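Copper-containing nitrite reductase (Thermus scotoductus, PDB 6HBE) probably catalyses the one-electron reduction of nitrite to nitric oxide in denitrification, using copper centres held within a homotrimer. Local coordinates at residues P152-Y157 and P287-V292; Y199-F204 and V250-V255; E322-V327 and V362-V367; V351-N356 and F373-V378. All blocks are in the same frame, centred on the assembly; numbering follows the deposited sequence.

The four contacts fall into two pairs on opposite sides of the chain's centre. Contacts 1 and 2 come first in sequence and share one sheet, in which strands 154-163 and 199-208 are neighbours; their centres are 10 Å apart, and contact 2 lies between the two segments of contact 1 along the chain. Contacts 3 and 4 follow in the C-terminal domain of the plastocyanin/azurin family, their centres 18 Å apart; their segments alternate along the chain, contact 3 in one sheet and contact 4 in the other, and Leu363 packs on Val351 between them. Centres of the two pairs lie 43 to 51 Å apart, so the pairs belong to separate beta domains, the later carrying its own copper site beside contact 4.

Contact 1: residues P152-Y157 and P287-V292; sequences PDLKLY and PRIPEV
Glu291 holds CG between its backbone N and carbonyl carbon (chi1 66°) and then runs straight out, which brings its carboxylate to the ring of Tyr157, whose CG stands beside its own backbone N. Ring and carboxylate planes are 67° apart, and Glu291 OE1 comes to 3.7 Å from Tyr157 CE1 at the ring edge. One water joins the polar ends, donating to Glu291 OE1 at 2.6 Å and hydrogen-bonded to Tyr157 OH as well. Tyrosine suits this place because its ring stacks with that of Tyr203 and touches Met133 and Val135 of strand 131-137, while the hydroxyl reaches the water. The backbones themselves form a single bridge: Tyr157 N donates to Val292 O at 2.9 Å, and Val292 N gives Lys155 O a weak bond of 3.5 Å. Methyl meets methyl where Leu156 CD2 lies 3.5 Å from Val292 CG2. Arg288, bent at chi2 and chi3, places CD 3.2 Å from Asp153 O and lays one guanidinium face over Asp153 CB, while NH1 makes a salt bridge to Asp198. A serine at Arg288 would probably leave Asp198 without this positive mate and Asp153 less covered. The loop 287-292, following strand 277-282, thus runs nearly parallel along the edge of strand 154-163 turned away from strand 199-208, with Leu156 and Val292 both packed on Ile192 of strand 192-194.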
# COMPACT_ATOMS: atom_id res chain seq x y z
N PRO C 152 -34.89 0.21 11.09
CA PRO C 152 -34.48 1.08 9.99
C PRO C 152 -35.56 1.22 8.94
O PRO C 152 -36.28 0.27 8.68
CB PRO C 152 -33.28 0.34 9.38
CG PRO C 152 -32.74 -0.52 10.48
CD PRO C 152 -33.92 -0.87 11.36
N ASP C 153 -35.63 2.39 8.31
CA ASP C 153 -36.42 2.57 7.11
C ASP C 153 -35.84 1.84 5.90
O ASP C 153 -36.58 1.37 5.06
CB ASP C 153 -36.61 4.06 6.81
CG ASP C 153 -37.37 4.78 7.93
OD1 ASP C 153 -38.49 4.35 8.26
OD2 ASP C 153 -36.84 5.73 8.53
N LEU C 154 -34.50 1.73 5.80
CA LEU C 154 -33.86 0.89 4.79
C LEU C 154 -32.51 0.36 5.33
O LEU C 154 -31.74 1.11 5.95
CB LEU C 154 -33.63 1.69 3.50
CG LEU C 154 -33.08 1.00 2.26
CD1 LEU C 154 -33.96 -0.14 1.72
CD2 LEU C 154 -32.88 2.04 1.18
N LYS C 155 -32.27 -0.94 5.12
CA LYS C 155 -30.97 -1.59 5.39
C LYS C 155 -30.19 -1.72 4.09
O LYS C 155 -30.75 -2.13 3.07
CB LYS C 155 -31.18 -2.96 6.02
CG LYS C 155 -31.79 -2.90 7.42
CD LYS C 155 -32.05 -4.31 7.93
CE LYS C 155 -32.41 -4.31 9.42
NZ LYS C 155 -32.63 -5.70 9.91
N LEU C 156 -28.90 -1.40 4.15
CA LEU C 156 -28.01 -1.45 3.01
C LEU C 156 -26.83 -2.35 3.43
O LEU C 156 -26.17 -2.05 4.43
CB LEU C 156 -27.49 -0.06 2.67
CG LEU C 156 -28.53 1.03 2.34
CD1 LEU C 156 -27.81 2.32 2.04
CD2 LEU C 156 -29.39 0.63 1.14
N TYR C 157 -26.60 -3.42 2.68
CA TYR C 157 -25.50 -4.37 2.92
C TYR C 157 -24.47 -4.21 1.80
O TYR C 157 -24.81 -4.39 0.60
CB TYR C 157 -26.03 -5.80 3.00
CG TYR C 157 -27.07 -6.08 4.09
CD1 TYR C 157 -28.44 -5.94 3.83
CD2 TYR C 157 -26.71 -6.59 5.32
CE1 TYR C 157 -29.41 -6.25 4.78
CE2 TYR C 157 -27.67 -6.92 6.27
CZ TYR C 157 -29.03 -6.73 5.99
OH TYR C 157 -30.01 -7.03 6.91
N PRO C 287 -39.94 5.69 -3.46
CA PRO C 287 -40.52 4.44 -3.02
C PRO C 287 -39.59 3.69 -2.10
O PRO C 287 -38.36 3.87 -2.16
CB PRO C 287 -40.72 3.66 -4.32
CG PRO C 287 -39.63 4.16 -5.19
CD PRO C 287 -39.56 5.64 -4.88
N ARG C 288 -40.16 2.89 -1.21
CA ARG C 288 -39.38 1.98 -0.42
C ARG C 288 -38.97 0.72 -1.23
O ARG C 288 -39.78 -0.18 -1.47
CB ARG C 288 -40.15 1.60 0.83
CG ARG C 288 -39.29 0.90 1.85
CD ARG C 288 -38.17 1.81 2.35
NE ARG C 288 -38.67 3.04 2.98
CZ ARG C 288 -38.06 4.24 2.99
NH1 ARG C 288 -36.91 4.45 2.33
NH2 ARG C 288 -38.62 5.26 3.65
N ILE C 289 -37.72 0.70 -1.69
CA ILE C 289 -37.23 -0.42 -2.49
C ILE C 289 -36.86 -1.59 -1.59
O ILE C 289 -36.73 -1.43 -0.37
CB ILE C 289 -36.06 -0.04 -3.39
CG1 ILE C 289 -34.82 0.41 -2.57
CG2 ILE C 289 -36.51 1.02 -4.38
CD1 ILE C 289 -33.52 0.09 -3.30
N PRO C 290 -36.69 -2.78 -2.19
CA PRO C 290 -36.18 -3.89 -1.37
C PRO C 290 -34.73 -3.64 -0.89
O PRO C 290 -33.97 -2.92 -1.56
CB PRO C 290 -36.22 -5.09 -2.32
CG PRO C 290 -36.97 -4.65 -3.54
CD PRO C 290 -36.86 -3.17 -3.60
N GLU C 291 -34.38 -4.23 0.24
CA GLU C 291 -33.04 -4.08 0.82
C GLU C 291 -31.91 -4.37 -0.18
O GLU C 291 -32.01 -5.27 -1.02
CB GLU C 291 -32.89 -4.91 2.09
CG GLU C 291 -32.95 -6.40 1.89
CD GLU C 291 -32.75 -7.21 3.17
OE1 GLU C 291 -33.02 -6.69 4.27
OE2 GLU C 291 -32.29 -8.36 3.05
N VAL C 292 -30.83 -3.62 -0.06
CA VAL C 292 -29.67 -3.77 -0.95
C VAL C 292 -28.83 -4.90 -0.35
O VAL C 292 -28.31 -4.76 0.76
CB VAL C 292 -28.87 -2.46 -1.06
CG1 VAL C 292 -27.58 -2.65 -1.88
CG2 VAL C 292 -29.74 -1.40 -1.73
O HOH W 1 -32.13 -8.17 6.25

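Contact 2: residues Y199-F204 and V250-V255; sequences YLRIYF and VIEWRV
Two adjacent strands of a cupredoxin beta-sandwich, 199-208 and 248-254, pair antiparallel, with Leu200 facing Trp253 and Ile202 facing Ile251 in hydrogen-bonded pairs. Ile202 N reaches Ile251 O at 2.9 Å, and Ile251 N returns a bond to Ile202 O. On the face bearing Tyr199, Arg201, Tyr203 and Glu252, hydroxyls link the charges. Tyr199 OH donates to Glu252 OE2 at 2.6 Å on its anti side, ring and carboxylate planes 66° apart. The same hydroxyl accepts from Arg201 NH1 at 2.9 Å, tilted out of the guanidinium plane, and so stands between arginine and glutamate, which fall short of a salt bridge. Arg201 bends at chi3 (78°), turning NE and NH2 side-on to Tyr203 OH, which lies in the guanidinium plane, 3.0 Å from NE. Glu137 also bonds that hydroxyl. Val250, on this same face, applies its methyls to the neighbouring strand, CG1 lying 3.7 Å from Arg201 CG and CG2 3.8 Å from Tyr203 CD2. Helix 143-148 covers this face: Glu145 forms a salt bridge with Arg201 NH1, and Met144 N bonds Glu252 OE1. Leu200, on the other face, meets with CD1 the Trp253 ring and, just past the strand end, Val255 CG2 (3.8 Å); Trp253 NE1 bonds Asn83 of the second subunit. Ile251 and Trp253 pack on Leu215 and Val217 in the second sheet, the face-to-face packing seen in a cupredoxin sandwich.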
# COMPACT_ATOMS: atom_id res chain seq x y z
N TYR C 199 -34.15 6.79 8.56
CA TYR C 199 -33.16 6.09 9.39
C TYR C 199 -32.55 4.94 8.57
O TYR C 199 -33.23 3.93 8.29
CB TYR C 199 -33.81 5.62 10.70
CG TYR C 199 -33.11 4.52 11.50
CD1 TYR C 199 -31.71 4.32 11.45
CD2 TYR C 199 -33.86 3.70 12.36
CE1 TYR C 199 -31.11 3.31 12.19
CE2 TYR C 199 -33.25 2.69 13.11
CZ TYR C 199 -31.88 2.51 13.04
OH TYR C 199 -31.30 1.51 13.79
N LEU C 200 -31.29 5.11 8.15
CA LEU C 200 -30.55 4.05 7.44
C LEU C 200 -29.66 3.25 8.38
O LEU C 200 -29.04 3.82 9.28
CB LEU C 200 -29.68 4.66 6.32
CG LEU C 200 -30.39 5.52 5.27
CD1 LEU C 200 -29.40 5.93 4.17
CD2 LEU C 200 -31.61 4.87 4.62
N ARG C 201 -29.58 1.93 8.17
CA ARG C 201 -28.55 1.10 8.83
C ARG C 201 -27.70 0.39 7.74
O ARG C 201 -28.24 -0.31 6.89
CB ARG C 201 -29.14 0.12 9.85
CG ARG C 201 -28.10 -0.52 10.80
CD ARG C 201 -28.72 -0.85 12.16
NE ARG C 201 -29.51 -2.08 12.12
CZ ARG C 201 -30.65 -2.32 12.79
NH1 ARG C 201 -31.23 -1.41 13.58
NH2 ARG C 201 -31.22 -3.51 12.67
N ILE C 202 -26.38 0.61 7.78
CA ILE C 202 -25.44 0.15 6.75
C ILE C 202 -24.61 -0.97 7.40
O ILE C 202 -24.11 -0.80 8.52
CB ILE C 202 -24.53 1.30 6.24
CG1 ILE C 202 -25.38 2.44 5.64
CG2 ILE C 202 -23.53 0.80 5.18
CD1 ILE C 202 -24.64 3.75 5.49
N TYR C 203 -24.51 -2.10 6.72
CA TYR C 203 -23.70 -3.24 7.15
C TYR C 203 -22.55 -3.29 6.14
O TYR C 203 -22.77 -3.63 4.97
CB TYR C 203 -24.54 -4.52 7.12
CG TYR C 203 -25.74 -4.55 8.07
CD1 TYR C 203 -26.94 -3.88 7.74
CD2 TYR C 203 -25.70 -5.27 9.25
CE1 TYR C 203 -28.04 -3.92 8.59
CE2 TYR C 203 -26.80 -5.32 10.12
CZ TYR C 203 -27.97 -4.63 9.79
OH TYR C 203 -29.08 -4.66 10.62
N PHE C 204 -21.33 -2.93 6.59
CA PHE C 204 -20.17 -2.77 5.68
C PHE C 204 -19.06 -3.76 6.01
O PHE C 204 -18.64 -3.83 7.17
CB PHE C 204 -19.61 -1.35 5.81
CG PHE C 204 -18.35 -1.11 4.99
CD1 PHE C 204 -18.37 -1.28 3.63
CD2 PHE C 204 -17.18 -0.65 5.59
CE1 PHE C 204 -17.24 -1.06 2.86
CE2 PHE C 204 -16.05 -0.39 4.81
CZ PHE C 204 -16.09 -0.63 3.45
N VAL C 250 -21.12 -1.81 11.56
CA VAL C 250 -22.54 -1.37 11.39
C VAL C 250 -22.62 0.15 11.66
O VAL C 250 -22.01 0.65 12.61
CB VAL C 250 -23.50 -2.15 12.31
CG1 VAL C 250 -24.91 -1.58 12.28
CG2 VAL C 250 -23.55 -3.61 11.87
N ILE C 251 -23.30 0.89 10.79
CA ILE C 251 -23.39 2.35 10.86
C ILE C 251 -24.90 2.74 10.88
O ILE C 251 -25.67 2.23 10.08
CB ILE C 251 -22.69 2.97 9.63
CG1 ILE C 251 -21.16 2.68 9.69
CG2 ILE C 251 -22.96 4.46 9.49
CD1 ILE C 251 -20.50 2.78 8.31
N GLU C 252 -25.28 3.61 11.82
CA GLU C 252 -26.62 4.22 11.87
C GLU C 252 -26.52 5.72 11.55
O GLU C 252 -25.70 6.42 12.15
CB GLU C 252 -27.20 4.02 13.28
CG GLU C 252 -27.45 2.58 13.67
CD GLU C 252 -28.07 2.45 15.06
OE1 GLU C 252 -27.48 2.92 16.04
OE2 GLU C 252 -29.16 1.87 15.18
N TRP C 253 -27.32 6.20 10.60
CA TRP C 253 -27.30 7.58 10.15
C TRP C 253 -28.70 7.94 9.64
O TRP C 253 -29.33 7.15 8.94
CB TRP C 253 -26.24 7.75 9.02
CG TRP C 253 -26.17 9.11 8.33
CD1 TRP C 253 -25.81 10.31 8.89
CD2 TRP C 253 -26.38 9.38 6.93
NE1 TRP C 253 -25.85 11.31 7.95
CE2 TRP C 253 -26.21 10.77 6.74
CE3 TRP C 253 -26.80 8.60 5.85
CZ2 TRP C 253 -26.36 11.38 5.49
CZ3 TRP C 253 -26.94 9.21 4.61
CH2 TRP C 253 -26.74 10.59 4.45
N ARG C 254 -29.17 9.13 9.99
CA ARG C 254 -30.38 9.71 9.37
C ARG C 254 -30.04 10.58 8.20
O ARG C 254 -29.14 11.41 8.28
CB ARG C 254 -31.19 10.50 10.39
CG ARG C 254 -31.90 9.56 11.36
CD ARG C 254 -32.42 10.26 12.59
NE ARG C 254 -31.34 10.71 13.47
CZ ARG C 254 -31.51 11.02 14.76
NH1 ARG C 254 -32.70 10.93 15.34
NH2 ARG C 254 -30.47 11.43 15.47
N VAL C 255 -30.77 10.41 7.11
CA VAL C 255 -30.60 11.24 5.92
C VAL C 255 -31.08 12.66 6.36
O VAL C 255 -32.21 12.78 6.88
CB VAL C 255 -31.43 10.74 4.72
CG1 VAL C 255 -31.20 11.63 3.51
CG2 VAL C 255 -31.09 9.31 4.32

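Contact 3: residues E322-V327 and V362-V367; sequences EHTVRV and VLEIPV
Arg326 and Glu364, paired on neighbouring parallel strands, cross obliquely on one face of the sheet, guanidinium and carboxylate planes 20° apart. Arg326 takes hold side-on: NE and NH2 both donate to the single oxygen Glu364 OE1, NE at 2.7 Å. The oxygen lies in the guanidinium plane; NE meets it nearly along the carboxylate C-O axis and NH2 on the syn side, both from the same face of the carboxylate. With CG opposite the backbone N (chi1 -173°) and a turn at chi3, the arginine folds its NE edge back onto the neighbouring strand. Glu364, extended beyond CG, also crosses Thr324, whose CG2 methyl lies 3.8 Å from Glu364 CD. The other branch of the threonine, OG1, stands 3.6 Å from Val362 CB while bonding Gly320 O, a small residue serving apolar and polar neighbours. On the opposite face Leu363 CD1 sits 4.2 Å from Val325 CG1; Val327 CG2, beyond the strand end, is also 4.2 Å from Leu363 CD1. Backbone bonds fix this register, Val325 N to Val362 O at 3.0 Å and Glu364 N to Val325 O at 2.9 Å. A leucine in place of Arg326 would probably leave Glu364 OE1 without its two donors and Asp330 of the second subunit without its positive mate. Glu364 is buried, and its OE2 forms a salt bridge with Arg439; two arginines about one carboxylate would be expected to keep it ionised. With Arg326 NH1 also bound to Asp330 of the second subunit, the charge network continues from the domain's edge strand into the trimer interface.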
# COMPACT_ATOMS: atom_id res chain seq x y z
N GLU C 322 -1.41 -6.61 -24.62
CA GLU C 322 -1.12 -5.81 -23.42
C GLU C 322 -0.46 -6.63 -22.29
O GLU C 322 -0.02 -6.02 -21.32
CB GLU C 322 -2.36 -5.03 -22.91
CG GLU C 322 -3.52 -5.83 -22.34
CD GLU C 322 -4.67 -4.95 -21.79
OE1 GLU C 322 -4.62 -3.72 -21.93
OE2 GLU C 322 -5.64 -5.49 -21.23
N HIS C 323 -0.37 -7.97 -22.42
CA HIS C 323 0.36 -8.83 -21.48
C HIS C 323 1.61 -9.52 -22.05
O HIS C 323 2.17 -10.42 -21.41
CB HIS C 323 -0.58 -9.89 -20.94
CG HIS C 323 -1.79 -9.33 -20.26
ND1 HIS C 323 -1.78 -8.94 -18.94
CD2 HIS C 323 -3.03 -9.05 -20.73
CE1 HIS C 323 -2.96 -8.46 -18.61
NE2 HIS C 323 -3.74 -8.53 -19.68
N THR C 324 2.05 -9.08 -23.23
CA THR C 324 3.13 -9.72 -23.99
C THR C 324 4.45 -8.95 -23.85
O THR C 324 4.48 -7.75 -24.06
CB THR C 324 2.76 -9.76 -25.50
OG1 THR C 324 1.53 -10.49 -25.66
CG2 THR C 324 3.86 -10.44 -26.33
N VAL C 325 5.52 -9.67 -23.51
CA VAL C 325 6.88 -9.14 -23.51
C VAL C 325 7.62 -9.75 -24.73
O VAL C 325 7.82 -10.96 -24.76
CB VAL C 325 7.61 -9.51 -22.21
CG1 VAL C 325 9.10 -9.17 -22.30
CG2 VAL C 325 7.01 -8.78 -21.00
N ARG C 326 8.03 -8.91 -25.68
CA ARG C 326 8.94 -9.33 -26.77
C ARG C 326 10.35 -8.81 -26.50
O ARG C 326 10.58 -7.60 -26.42
CB ARG C 326 8.46 -8.83 -28.13
CG ARG C 326 9.26 -9.36 -29.33
CD ARG C 326 8.66 -8.89 -30.64
NE ARG C 326 7.35 -9.49 -30.87
CZ ARG C 326 6.52 -9.17 -31.86
NH1 ARG C 326 6.85 -8.27 -32.77
NH2 ARG C 326 5.34 -9.79 -31.94
N VAL C 327 11.28 -9.75 -26.34
CA VAL C 327 12.68 -9.49 -26.04
C VAL C 327 13.52 -9.45 -27.34
O VAL C 327 13.34 -10.31 -28.21
CB VAL C 327 13.19 -10.60 -25.10
CG1 VAL C 327 14.68 -10.48 -24.82
CG2 VAL C 327 12.40 -10.57 -23.79
N VAL C 362 2.65 -13.95 -21.56
CA VAL C 362 3.08 -14.26 -22.94
C VAL C 362 4.49 -13.71 -23.15
O VAL C 362 4.73 -12.51 -22.98
CB VAL C 362 2.14 -13.62 -23.98
CG1 VAL C 362 2.55 -14.02 -25.41
CG2 VAL C 362 0.71 -13.95 -23.71
N LEU C 363 5.41 -14.59 -23.56
CA LEU C 363 6.81 -14.24 -23.78
C LEU C 363 7.20 -14.61 -25.22
O LEU C 363 6.93 -15.75 -25.66
CB LEU C 363 7.67 -14.99 -22.77
CG LEU C 363 9.18 -14.77 -22.77
CD1 LEU C 363 9.58 -13.35 -22.38
CD2 LEU C 363 9.85 -15.76 -21.84
N GLU C 364 7.80 -13.66 -25.93
CA GLU C 364 8.30 -13.83 -27.31
C GLU C 364 9.83 -13.58 -27.32
O GLU C 364 10.28 -12.46 -27.09
CB GLU C 364 7.57 -12.92 -28.28
CG GLU C 364 6.06 -13.17 -28.29
CD GLU C 364 5.27 -12.33 -29.26
OE1 GLU C 364 5.71 -11.20 -29.61
OE2 GLU C 364 4.17 -12.77 -29.66
N ILE C 365 10.60 -14.65 -27.57
CA ILE C 365 12.07 -14.64 -27.52
C ILE C 365 12.68 -15.07 -28.87
O ILE C 365 12.05 -15.87 -29.60
CB ILE C 365 12.63 -15.57 -26.42
CG1 ILE C 365 11.95 -16.94 -26.44
CG2 ILE C 365 12.46 -14.95 -25.03
CD1 ILE C 365 12.65 -17.98 -25.61
N PRO C 366 13.87 -14.54 -29.22
CA PRO C 366 14.59 -15.03 -30.43
C PRO C 366 15.28 -16.37 -30.19
O PRO C 366 15.67 -16.67 -29.05
CB PRO C 366 15.62 -13.93 -30.68
CG PRO C 366 15.91 -13.37 -29.31
CD PRO C 366 14.60 -13.45 -28.55
N VAL C 367 15.43 -17.18 -31.25
CA VAL C 367 16.17 -18.44 -31.16
C VAL C 367 17.55 -18.26 -30.52
O VAL C 367 18.23 -17.24 -30.76
CB VAL C 367 16.32 -19.15 -32.54
CG1 VAL C 367 14.97 -19.68 -33.03
CG2 VAL C 367 16.96 -18.24 -33.59

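Contact 4: residues V351-N356 and F373-V378; sequences VQMVGN and FVNEDV
Asp377 grips the turn at Gly355 and Asn356 with both carboxylate oxygens: OD1 accepts from Gly355 N at 2.9 Å, and OD2 uses its syn lone pair for Asn356 N at 3.3 Å. OD2 also bonds NE2 of the copper ligand His390. Gly355, with positive phi, suits the turn because it lacks a side chain. Behind the carboxylate, Asn375 OD1 accepts from Asp377 N at 3.0 Å in an Asx turn while its ND2 bonds Leu408 O, and Met353 O takes Glu376 N at 2.9 Å. Farther back the strands pair in parallel, Val374 N bonding Val351 O. The Val351 and Phe373 side chains run side by side, Val351 CG1 3.7 Å from Phe373 CE1, and that of Met353 crosses Phe373's at about a right angle, CE 4.1 Å from Phe373 CD1. A water accepts from Gln352 NE2 and donates to Glu376 OE2, itself salt-bridged to Arg309 of the third subunit; Gln352 OE1 bonds Arg168. Asn356, its side chain about 5 Å from the bound copper ion and hydrogen-bonded to His120, belongs to the second shell. Loops after paired strands, probably helping to hold His390, border the type 1 copper site that this cupredoxin domain completes with Cys428, His431 and Met434.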
# COMPACT_ATOMS: atom_id res chain seq x y z
N VAL C 351 10.91 -16.12 -16.27
CA VAL C 351 9.48 -16.28 -16.10
C VAL C 351 9.21 -16.65 -14.65
O VAL C 351 9.69 -17.68 -14.17
CB VAL C 351 8.88 -17.34 -17.06
CG1 VAL C 351 7.38 -17.53 -16.79
CG2 VAL C 351 9.10 -16.89 -18.49
N GLN C 352 8.45 -15.79 -13.95
CA GLN C 352 8.10 -16.06 -12.55
C GLN C 352 6.82 -16.86 -12.44
O GLN C 352 5.85 -16.57 -13.14
CB GLN C 352 7.89 -14.74 -11.79
CG GLN C 352 9.09 -13.83 -11.74
CD GLN C 352 8.86 -12.59 -10.88
OE1 GLN C 352 7.74 -12.09 -10.79
NE2 GLN C 352 9.90 -12.09 -10.26
N MET C 353 6.80 -17.83 -11.53
CA MET C 353 5.56 -18.38 -11.00
C MET C 353 5.26 -17.56 -9.73
O MET C 353 6.09 -17.51 -8.84
CB MET C 353 5.71 -19.86 -10.63
CG MET C 353 6.07 -20.76 -11.81
SD MET C 353 7.42 -21.89 -11.38
CE MET C 353 7.19 -23.16 -12.65
N VAL C 354 4.10 -16.90 -9.69
CA VAL C 354 3.79 -15.96 -8.61
C VAL C 354 2.27 -15.75 -8.49
O VAL C 354 1.59 -15.47 -9.47
CB VAL C 354 4.57 -14.62 -8.77
CG1 VAL C 354 4.35 -13.96 -10.12
CG2 VAL C 354 4.27 -13.62 -7.64
N GLY C 355 1.73 -15.91 -7.27
CA GLY C 355 0.27 -15.84 -7.05
C GLY C 355 -0.54 -16.78 -7.94
O GLY C 355 -1.56 -16.37 -8.50
N ASN C 356 -0.08 -18.04 -8.08
CA ASN C 356 -0.69 -19.03 -8.98
C ASN C 356 -0.89 -18.48 -10.39
O ASN C 356 -1.99 -18.56 -10.95
CB ASN C 356 -2.00 -19.59 -8.41
CG ASN C 356 -1.80 -20.50 -7.20
OD1 ASN C 356 -0.73 -20.56 -6.59
ND2 ASN C 356 -2.85 -21.23 -6.86
N PHE C 373 12.70 -20.36 -15.50
CA PHE C 373 11.55 -20.37 -14.60
C PHE C 373 12.04 -20.26 -13.14
O PHE C 373 12.99 -20.97 -12.73
CB PHE C 373 10.71 -21.66 -14.75
CG PHE C 373 9.84 -21.68 -15.97
CD1 PHE C 373 8.57 -21.13 -15.95
CD2 PHE C 373 10.29 -22.26 -17.16
CE1 PHE C 373 7.75 -21.15 -17.08
CE2 PHE C 373 9.48 -22.27 -18.30
CZ PHE C 373 8.21 -21.72 -18.27
N VAL C 374 11.42 -19.36 -12.37
CA VAL C 374 11.72 -19.27 -10.92
C VAL C 374 10.41 -19.23 -10.14
O VAL C 374 9.49 -18.52 -10.53
CB VAL C 374 12.63 -18.04 -10.58
CG1 VAL C 374 11.99 -16.71 -10.99
CG2 VAL C 374 12.98 -18.01 -9.10
N ASN C 375 10.31 -19.99 -9.05
CA ASN C 375 9.11 -19.98 -8.24
C ASN C 375 9.23 -18.93 -7.13
O ASN C 375 9.98 -19.11 -6.18
CB ASN C 375 8.78 -21.36 -7.64
CG ASN C 375 7.38 -21.42 -7.04
OD1 ASN C 375 6.63 -20.42 -7.05
ND2 ASN C 375 7.01 -22.56 -6.50
N GLU C 376 8.45 -17.85 -7.27
CA GLU C 376 8.40 -16.78 -6.25
C GLU C 376 7.33 -17.04 -5.18
O GLU C 376 7.37 -16.41 -4.11
CB GLU C 376 8.19 -15.40 -6.89
CG GLU C 376 9.40 -14.80 -7.60
CD GLU C 376 10.65 -14.60 -6.71
OE1 GLU C 376 10.60 -14.60 -5.44
OE2 GLU C 376 11.75 -14.42 -7.27
N ASP C 377 6.40 -17.98 -5.39
CA ASP C 377 5.47 -18.33 -4.31
C ASP C 377 6.29 -18.96 -3.19
O ASP C 377 7.29 -19.64 -3.45
CB ASP C 377 4.31 -19.23 -4.77
CG ASP C 377 3.13 -18.45 -5.39
OD1 ASP C 377 2.90 -17.26 -5.04
OD2 ASP C 377 2.40 -19.04 -6.23
N VAL C 378 5.88 -18.69 -1.94
CA VAL C 378 6.68 -18.95 -0.75
C VAL C 378 6.26 -20.23 0.00
O VAL C 378 7.13 -20.95 0.48
CB VAL C 378 6.67 -17.72 0.22
CG1 VAL C 378 7.72 -17.86 1.32
CG2 VAL C 378 6.96 -16.46 -0.57
O HOH W 2 12.35 -13.52 -9.60